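Local coordinates for DUF416 domain-containing protein (Shewanella baltica, PDB 2Q9R) that is of unknown function but belongs to the DUF416 family, folds entirely from helices and loops, and binds benzoic acid in the crystal, at residues Phe23-Cys28 / Ser103-Ala108; Glu40-Gly45 / Ala85-Tyr90; Ala98-Ser103 / Ser121-Ser126. All coordinates share one frame; numbering follows the deposited sequence.

Contact 1 of 3, residues Phe23-Cys28 / Ser103-Ala108; sequences FATALC and STLLGA
L105 of helix 92-111 reaches across to A24, T25 and C28 of helix 17-42 and makes every contact between these two segments, a clear case of one leucine filling the buried interface of a nearly antiparallel helix pair. The local axes approach to 10.6 Å at an angle of 157°, and A24 faces L105 most directly along the backbones. CB of L105 starts toward the other helix, and with CG anti to its own nitrogen (chi1 174°) the chain is carried toward helix 17-42. CB and CG stand back from the partner; the two methyls do the touching. CD1 rests on the methyl of A24, 4.1 Å from A24 CB. CD2 goes deeper and meets three residues: it lies 3.9 Å from A24 C, 3.5 Å from T25 OG1 and 4.0 Å from C28 SG. T25 comes in crosswise, its side chain at about a right angle to that of L105, and its hydroxyl oxygen lies against a methyl group. That hydroxyl bonds to Q21 O one turn back on its own helix, while W58 and L61 of helix 47-62 touch the same side chain. The chemistry is thus dispersive: no hydrogen bond joins the two segments, the buried threonine oxygen is satisfied within its own helix, and cohesion comes from the two methyls of a branched side chain packed against alanine, threonine and cysteine.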
loop_
_atom_site.group_PDB
_atom_site.type_symbol
_atom_site.label_atom_id
_atom_site.label_comp_id
_atom_site.label_asym_id
_atom_site.label_seq_id
_atom_site.Cartn_x
_atom_site.Cartn_y
_atom_site.Cartn_z
ATOM N N PHE A 23 15.153 18.392 -0.724
ATOM C CA PHE A 23 14.828 16.974 -0.922
ATOM C C PHE A 23 14.462 16.278 0.403
ATOM O O PHE A 23 13.425 15.592 0.523
ATOM C CB PHE A 23 16.034 16.273 -1.622
ATOM C CG PHE A 23 15.834 14.779 -1.861
ATOM C CD1 PHE A 23 16.142 13.859 -0.878
ATOM C CD2 PHE A 23 15.332 14.313 -3.091
ATOM C CE1 PHE A 23 15.985 12.494 -1.100
ATOM C CE2 PHE A 23 15.133 12.954 -3.309
ATOM C CZ PHE A 23 15.433 12.039 -2.306
ATOM N N ALA A 24 15.352 16.425 1.383
ATOM C CA ALA A 24 15.205 15.787 2.704
ATOM C C ALA A 24 14.039 16.380 3.516
ATOM O O ALA A 24 13.279 15.656 4.186
ATOM C CB ALA A 24 16.561 15.921 3.492
ATOM N N THR A 25 13.839 17.685 3.423
ATOM C CA THR A 25 12.694 18.326 4.084
ATOM C C THR A 25 11.386 17.757 3.557
ATOM O O THR A 25 10.533 17.396 4.350
ATOM C CB THR A 25 12.730 19.828 3.913
ATOM O OG1 THR A 25 13.987 20.266 4.455
ATOM C CG2 THR A 25 11.575 20.560 4.675
ATOM N N ALA A 26 11.264 17.686 2.229
ATOM C CA ALA A 26 10.071 17.122 1.578
ATOM C C ALA A 26 9.805 15.660 2.043
ATOM O O ALA A 26 8.661 15.269 2.334
ATOM C CB ALA A 26 10.237 17.196 0.038
ATOM N N LEU A 27 10.844 14.830 2.054
ATOM C CA LEU A 27 10.721 13.483 2.602
ATOM C C LEU A 27 10.306 13.464 4.085
ATOM O O LEU A 27 9.563 12.612 4.498
ATOM C CB LEU A 27 12.019 12.664 2.399
ATOM C CG LEU A 27 12.366 12.240 0.970
ATOM C CD1 LEU A 27 13.518 11.246 0.989
ATOM C CD2 LEU A 27 11.106 11.689 0.160
ATOM N N CYS A 28 10.775 14.385 4.894
ATOM C CA CYS A 28 10.440 14.349 6.314
ATOM C C CYS A 28 9.003 14.738 6.513
ATOM O O CYS A 28 8.350 14.200 7.368
ATOM C CB CYS A 28 11.315 15.280 7.128
ATOM S SG CYS A 28 12.979 14.688 7.372
ATOM N N SER A 103 15.016 15.002 13.398
ATOM C CA SER A 103 16.152 15.300 14.261
ATOM C C SER A 103 17.470 15.249 13.491
ATOM O O SER A 103 18.308 16.118 13.654
ATOM C CB SER A 103 16.232 14.333 15.438
ATOM O OG SER A 103 15.059 14.359 16.229
ATOM N N THR A 104 17.663 14.188 12.703
ATOM C CA THR A 104 18.853 14.024 11.858
ATOM C C THR A 104 19.018 15.204 10.876
ATOM O O THR A 104 20.082 15.769 10.747
ATOM C CB THR A 104 18.769 12.699 11.077
ATOM O OG1 THR A 104 18.594 11.624 12.010
ATOM C CG2 THR A 104 20.010 12.463 10.209
ATOM N N LEU A 105 17.939 15.605 10.221
ATOM C CA LEU A 105 18.015 16.749 9.290
ATOM C C LEU A 105 18.364 18.076 9.971
ATOM O O LEU A 105 19.215 18.851 9.464
ATOM C CB LEU A 105 16.701 16.848 8.497
ATOM C CG LEU A 105 16.581 18.059 7.594
ATOM C CD1 LEU A 105 17.819 18.185 6.639
ATOM C CD2 LEU A 105 15.247 17.965 6.840
ATOM N N LEU A 106 17.689 18.386 11.085
ATOM C CA LEU A 106 18.028 19.574 11.847
ATOM C C LEU A 106 19.475 19.507 12.316
ATOM O O LEU A 106 20.197 20.495 12.248
ATOM C CB LEU A 106 17.131 19.729 13.066
ATOM C CG LEU A 106 15.800 20.451 12.942
ATOM C CD1 LEU A 106 14.968 20.213 14.199
ATOM C CD2 LEU A 106 16.027 21.935 12.705
ATOM N N GLY A 107 19.908 18.337 12.772
ATOM C CA GLY A 107 21.297 18.178 13.212
ATOM C C GLY A 107 22.298 18.357 12.085
ATOM O O GLY A 107 23.359 18.935 12.283
ATOM N N ALA A 108 21.938 17.892 10.895
ATOM C CA ALA A 108 22.793 17.997 9.713
ATOM C C ALA A 108 22.923 19.443 9.222
ATOM O O ALA A 108 24.010 19.878 8.863
ATOM C CB ALA A 108 22.277 17.098 8.611
#

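Contact 2 of 3, residues Glu40-Gly45 / Ala85-Tyr90; sequences EVCEFG and ADFEAY. With SO4 (sulfate ion), chain B.
Oxygen O3 of a sulfate, probably taken up from the crystallisation liquor, accepts a nearly straight bond from A89 N beside the place where C42 and F44 meet F87, with 3.1 Å from A89 N to O3 and 169° at the hydrogen. E88 N is also close to O3, but that contact is weak and strongly bent, and its short length makes it doubtful. The same oxygen lies at the edge of the F87 ring, near its plane. On the protein side, F87 drives its far edge toward the face of F44 in an offset edge-to-face pair, centroids 5.7 Å apart and planes at 81°, with F87 CZ 3.7 Å from F44 CD1. C42 packs beside the F87 ring: C42 CB lies 3.8 Å from F87 CE1, and the sulfur, set anti to its carbonyl carbon (chi1 -68°), reaches A89 CB at 3.7 Å from C42 SG. That sulfur also approaches the F87 ring obliquely, 5.3 Å from C42 SG to the ring centroid. Replacing F87 by an alanine is likely to leave the face of F44 without the ring edge directed at it and to open a gap beside C42 CB. The contact joins the C-terminal end of helix 17-42 and the residues just after it to the loop between helices 70-79 and 92-111. F38 of helix 17-42, another edge-to-face partner of F87, also lines the benzoic acid pocket, which places the contact beside that site; P82 touches both phenylalanines, and A89 packs on V138 of the second subunit.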
loop_
_atom_site.group_PDB
_atom_site.type_symbol
_atom_site.label_atom_id
_atom_site.label_comp_id
_atom_site.label_asym_id
_atom_site.label_seq_id
_atom_site.Cartn_x
_atom_site.Cartn_y
_atom_site.Cartn_z
ATOM N N GLU A 40 -1.822 9.027 18.269
ATOM C CA GLU A 40 -3.217 9.012 18.566
ATOM C C GLU A 40 -3.628 7.638 19.063
ATOM O O GLU A 40 -4.306 7.517 20.065
ATOM C CB GLU A 40 -3.973 9.390 17.314
ATOM C CG GLU A 40 -5.464 9.245 17.390
ATOM C CD GLU A 40 -6.089 9.308 16.007
ATOM O OE1 GLU A 40 -5.711 10.230 15.225
ATOM O OE2 GLU A 40 -6.932 8.423 15.714
ATOM N N VAL A 41 -3.182 6.597 18.369
ATOM C CA VAL A 41 -3.544 5.243 18.711
ATOM C C VAL A 41 -2.882 4.776 20.007
ATOM O O VAL A 41 -3.497 4.130 20.816
ATOM C CB VAL A 41 -3.186 4.266 17.541
ATOM C CG1 VAL A 41 -3.359 2.769 17.959
ATOM C CG2 VAL A 41 -4.041 4.633 16.305
ATOM N N CYS A 42 -1.609 5.055 20.165
ATOM C CA CYS A 42 -0.887 4.559 21.329
ATOM C C CYS A 42 -0.803 5.591 22.469
ATOM O O CYS A 42 -0.205 5.303 23.483
ATOM C CB CYS A 42 0.489 4.089 20.915
ATOM S SG CYS A 42 0.417 2.596 19.882
ATOM N N GLU A 43 -1.431 6.757 22.285
ATOM C CA GLU A 43 -1.539 7.813 23.308
ATOM C C GLU A 43 -0.148 8.192 23.802
ATOM O O GLU A 43 0.144 8.115 24.988
ATOM C CB GLU A 43 -2.461 7.374 24.440
ATOM C CG GLU A 43 -3.826 6.927 23.938
ATOM C CD GLU A 43 -4.798 6.536 25.040
ATOM O OE1 GLU A 43 -4.738 5.385 25.533
ATOM O OE2 GLU A 43 -5.643 7.386 25.393
ATOM N N PHE A 44 0.711 8.539 22.843
ATOM C CA PHE A 44 2.078 8.937 23.108
ATOM C C PHE A 44 2.440 10.197 22.333
ATOM O O PHE A 44 2.146 10.309 21.152
ATOM C CB PHE A 44 3.091 7.833 22.745
ATOM C CG PHE A 44 4.523 8.261 22.974
ATOM C CD1 PHE A 44 5.114 8.084 24.211
ATOM C CD2 PHE A 44 5.235 8.939 21.976
ATOM C CE1 PHE A 44 6.406 8.540 24.437
ATOM C CE2 PHE A 44 6.517 9.409 22.202
ATOM C CZ PHE A 44 7.107 9.198 23.429
ATOM N N GLY A 45 3.088 11.135 23.014
ATOM C CA GLY A 45 3.830 12.206 22.359
ATOM C C GLY A 45 2.954 13.329 21.871
ATOM O O GLY A 45 1.731 13.311 22.022
ATOM N N ALA A 85 10.706 -0.628 23.205
ATOM C CA ALA A 85 10.417 -1.480 24.353
ATOM C C ALA A 85 9.064 -1.170 24.999
ATOM O O ALA A 85 8.477 -2.028 25.680
ATOM C CB ALA A 85 11.509 -1.354 25.387
ATOM N N ASP A 86 8.564 0.049 24.808
ATOM C CA ASP A 86 7.390 0.476 25.570
ATOM C C ASP A 86 6.072 0.205 24.865
ATOM O O ASP A 86 5.018 0.435 25.465
ATOM C CB ASP A 86 7.487 1.961 25.902
ATOM C CG ASP A 86 8.530 2.253 26.932
ATOM O OD1 ASP A 86 8.745 1.399 27.819
ATOM O OD2 ASP A 86 9.121 3.363 26.863
ATOM N N PHE A 87 6.137 -0.274 23.614
ATOM C CA PHE A 87 4.940 -0.475 22.774
ATOM C C PHE A 87 4.934 -1.805 22.067
ATOM O O PHE A 87 5.936 -2.186 21.503
ATOM C CB PHE A 87 4.838 0.646 21.728
ATOM C CG PHE A 87 4.731 1.995 22.347
ATOM C CD1 PHE A 87 3.491 2.491 22.728
ATOM C CD2 PHE A 87 5.867 2.730 22.634
ATOM C CE1 PHE A 87 3.377 3.697 23.360
ATOM C CE2 PHE A 87 5.765 3.957 23.281
ATOM C CZ PHE A 87 4.510 4.445 23.636
ATOM N N GLU A 88 3.800 -2.506 22.097
ATOM C CA GLU A 88 3.614 -3.715 21.287
ATOM C C GLU A 88 3.208 -3.394 19.846
ATOM O O GLU A 88 3.480 -4.169 18.939
ATOM C CB GLU A 88 2.528 -4.600 21.866
ATOM C CG GLU A 88 2.885 -5.259 23.197
ATOM C CD GLU A 88 1.878 -6.334 23.581
ATOM O OE1 GLU A 88 1.209 -6.886 22.667
ATOM O OE2 GLU A 88 1.752 -6.622 24.790
ATOM N N ALA A 89 2.518 -2.283 19.651
ATOM C CA ALA A 89 2.068 -1.880 18.317
ATOM C C ALA A 89 3.259 -1.632 17.390
ATOM O O ALA A 89 4.260 -1.074 17.813
ATOM C CB ALA A 89 1.173 -0.665 18.405
ATOM N N TYR A 90 3.135 -2.059 16.129
ATOM C CA TYR A 90 4.189 -1.902 15.128
ATOM C C TYR A 90 4.498 -0.400 14.877
ATOM O O TYR A 90 5.645 -0.037 14.572
ATOM C CB TYR A 90 3.845 -2.607 13.776
ATOM C CG TYR A 90 4.987 -2.451 12.796
ATOM C CD1 TYR A 90 6.125 -3.245 12.893
ATOM C CD2 TYR A 90 4.974 -1.436 11.850
ATOM C CE1 TYR A 90 7.205 -3.076 12.043
ATOM C CE2 TYR A 90 6.048 -1.246 10.997
ATOM C CZ TYR A 90 7.176 -2.047 11.109
ATOM O OH TYR A 90 8.234 -1.855 10.245
HETATM S S SO4 B . 0.513 -0.750 22.735
HETATM O O1 SO4 B . 0.254 -1.581 23.912
HETATM O O2 SO4 B . 0.245 0.638 23.107
HETATM O O3 SO4 B . 1.888 -0.830 22.288
HETATM O O4 SO4 B . -0.365 -1.236 21.659
#

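Contact 3 of 3, residues Ala98-Ser103 / Ser121-Ser126; sequences AVVAIS and SKLSSS
A101 and L123 carry this contact between two helices, which illustrates how a small residue on one helix lets a larger one from the next come close. The packing across the interface is apolar throughout. L123 has CG anti to its backbone nitrogen (chi1 -176°), which carries CG toward the other helix, where its two methyls straddle the A101 methyl. CD2 lies 3.8 Å from A101 CB, and CD1 sits 3.8 Å from A101 CA, against the backbone itself as well as the methyl. At the margin V100 adds a looser touch, with V100 CG1 4.4 Å from L123 CD1. Hydrogen bonds here belong to the helices rather than to the interface. K122 O receives both S126 N, at 2.8 Å from that oxygen, and S126 OG, at 2.6 Å from K122 O; the two donors come from opposite faces of the carbonyl plane, and the hydroxyl donor is tilted 35° out of it. Other serines of this helix bond outward, S121 OG to Q162 and S124 OG to E158, both on helix 153-170. The contact thus lies where helix 92-111 meets helix 120-136, with M31 of helix 17-42 touching both A101 and L123. Through I102, helix 92-111 also packs on helix 47-62 and on L77 of helix 70-79.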
loop_
_atom_site.group_PDB
_atom_site.type_symbol
_atom_site.label_atom_id
_atom_site.label_comp_id
_atom_site.label_asym_id
_atom_site.label_seq_id
_atom_site.Cartn_x
_atom_site.Cartn_y
_atom_site.Cartn_z
ATOM N N ALA A 98 10.133 8.745 11.820
ATOM C CA ALA A 98 9.649 10.084 11.453
ATOM C C ALA A 98 10.302 11.164 12.287
ATOM O O ALA A 98 10.813 12.138 11.748
ATOM C CB ALA A 98 8.149 10.194 11.606
ATOM N N VAL A 99 10.283 10.987 13.603
ATOM C CA VAL A 99 10.886 12.013 14.496
ATOM C C VAL A 99 12.415 11.966 14.358
ATOM O O VAL A 99 13.085 13.034 14.275
ATOM C CB VAL A 99 10.307 11.930 15.982
ATOM C CG1 VAL A 99 10.453 10.546 16.570
ATOM C CG2 VAL A 99 10.936 12.987 16.903
ATOM N N VAL A 100 12.983 10.765 14.210
ATOM C CA VAL A 100 14.448 10.653 14.107
ATOM C C VAL A 100 14.987 11.281 12.791
ATOM O O VAL A 100 16.067 11.911 12.766
ATOM C CB VAL A 100 14.939 9.183 14.288
ATOM C CG1 VAL A 100 16.362 9.011 13.796
ATOM C CG2 VAL A 100 14.786 8.707 15.769
ATOM N N ALA A 101 14.235 11.143 11.716
ATOM C CA ALA A 101 14.546 11.858 10.446
ATOM C C ALA A 101 14.618 13.378 10.603
ATOM O O ALA A 101 15.515 14.026 10.102
ATOM C CB ALA A 101 13.506 11.499 9.378
ATOM N N ILE A 102 13.622 13.940 11.273
ATOM C CA ILE A 102 13.573 15.367 11.480
ATOM C C ILE A 102 14.750 15.772 12.346
ATOM O O ILE A 102 15.445 16.757 12.026
ATOM C CB ILE A 102 12.219 15.817 12.097
ATOM C CG1 ILE A 102 11.093 15.520 11.095
ATOM C CG2 ILE A 102 12.278 17.294 12.431
ATOM C CD1 ILE A 102 9.665 15.502 11.690
ATOM N N SER A 103 15.016 15.002 13.398
ATOM C CA SER A 103 16.152 15.300 14.261
ATOM C C SER A 103 17.470 15.249 13.491
ATOM O O SER A 103 18.308 16.118 13.654
ATOM C CB SER A 103 16.232 14.333 15.438
ATOM O OG SER A 103 15.059 14.359 16.229
ATOM N N SER A 121 17.306 9.876 2.605
ATOM C CA SER A 121 16.735 8.994 1.539
ATOM C C SER A 121 16.590 7.527 1.969
ATOM O O SER A 121 15.561 6.885 1.721
ATOM C CB SER A 121 17.560 9.025 0.241
ATOM O OG SER A 121 17.081 8.021 -0.690
ATOM N N LYS A 122 17.656 6.993 2.542
ATOM C CA LYS A 122 17.690 5.633 3.048
ATOM C C LYS A 122 16.758 5.420 4.236
ATOM O O LYS A 122 16.146 4.363 4.403
ATOM C CB LYS A 122 19.113 5.305 3.469
ATOM C CG LYS A 122 20.088 5.192 2.274
ATOM C CD LYS A 122 21.524 4.887 2.740
ATOM C CE LYS A 122 22.497 4.623 1.558
ATOM N NZ LYS A 122 23.898 4.338 2.040
ATOM N N LEU A 123 16.638 6.423 5.090
ATOM C CA LEU A 123 15.756 6.305 6.222
ATOM C C LEU A 123 14.337 6.117 5.710
ATOM O O LEU A 123 13.614 5.204 6.128
ATOM C CB LEU A 123 15.916 7.528 7.108
ATOM C CG LEU A 123 15.123 7.530 8.404
ATOM C CD1 LEU A 123 15.781 8.456 9.441
ATOM C CD2 LEU A 123 13.690 7.952 8.097
ATOM N N SER A 124 13.969 6.927 4.716
ATOM C CA SER A 124 12.622 6.872 4.167
ATOM C C SER A 124 12.360 5.539 3.531
ATOM O O SER A 124 11.307 4.960 3.790
ATOM C CB SER A 124 12.380 7.986 3.142
ATOM O OG SER A 124 11.024 7.982 2.704
ATOM N N SER A 125 13.303 5.052 2.706
ATOM C CA SER A 125 13.090 3.811 2.038
ATOM C C SER A 125 13.145 2.614 2.992
ATOM O O SER A 125 12.421 1.624 2.804
ATOM C CB SER A 125 13.991 3.652 0.804
ATOM O OG SER A 125 15.337 3.757 1.154
ATOM N N SER A 126 13.981 2.679 4.009
ATOM C CA SER A 126 14.032 1.570 4.959
ATOM C C SER A 126 12.744 1.404 5.738
ATOM O O SER A 126 12.359 0.289 6.067
ATOM C CB SER A 126 15.170 1.784 5.943
ATOM O OG SER A 126 16.370 1.899 5.207
#

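How the contacts relate
From the N terminus, helix 17-42 supplies the first segments of contacts 1 and 2. Contact 2 closes first, when the loop 85-90 returns to the end of that helix, enclosing 39 residues. The chain then enters helix 92-111, whose segment 98-103 opens contact 3 before segment 103-108 closes contact 1 around 74 residues. Contact 2 therefore falls wholly within the span of contact 1, whereas contact 3, whose segments are separated by 17 residues, crosses it and closes at 121-126. Contacts 1 and 3 share S103 and touch through packing, their centres 8 Å apart, tying helices 17-42, 92-111 and 120-136 together. Contact 2 lies nearer the surface, its centre 23 Å from that of contact 1.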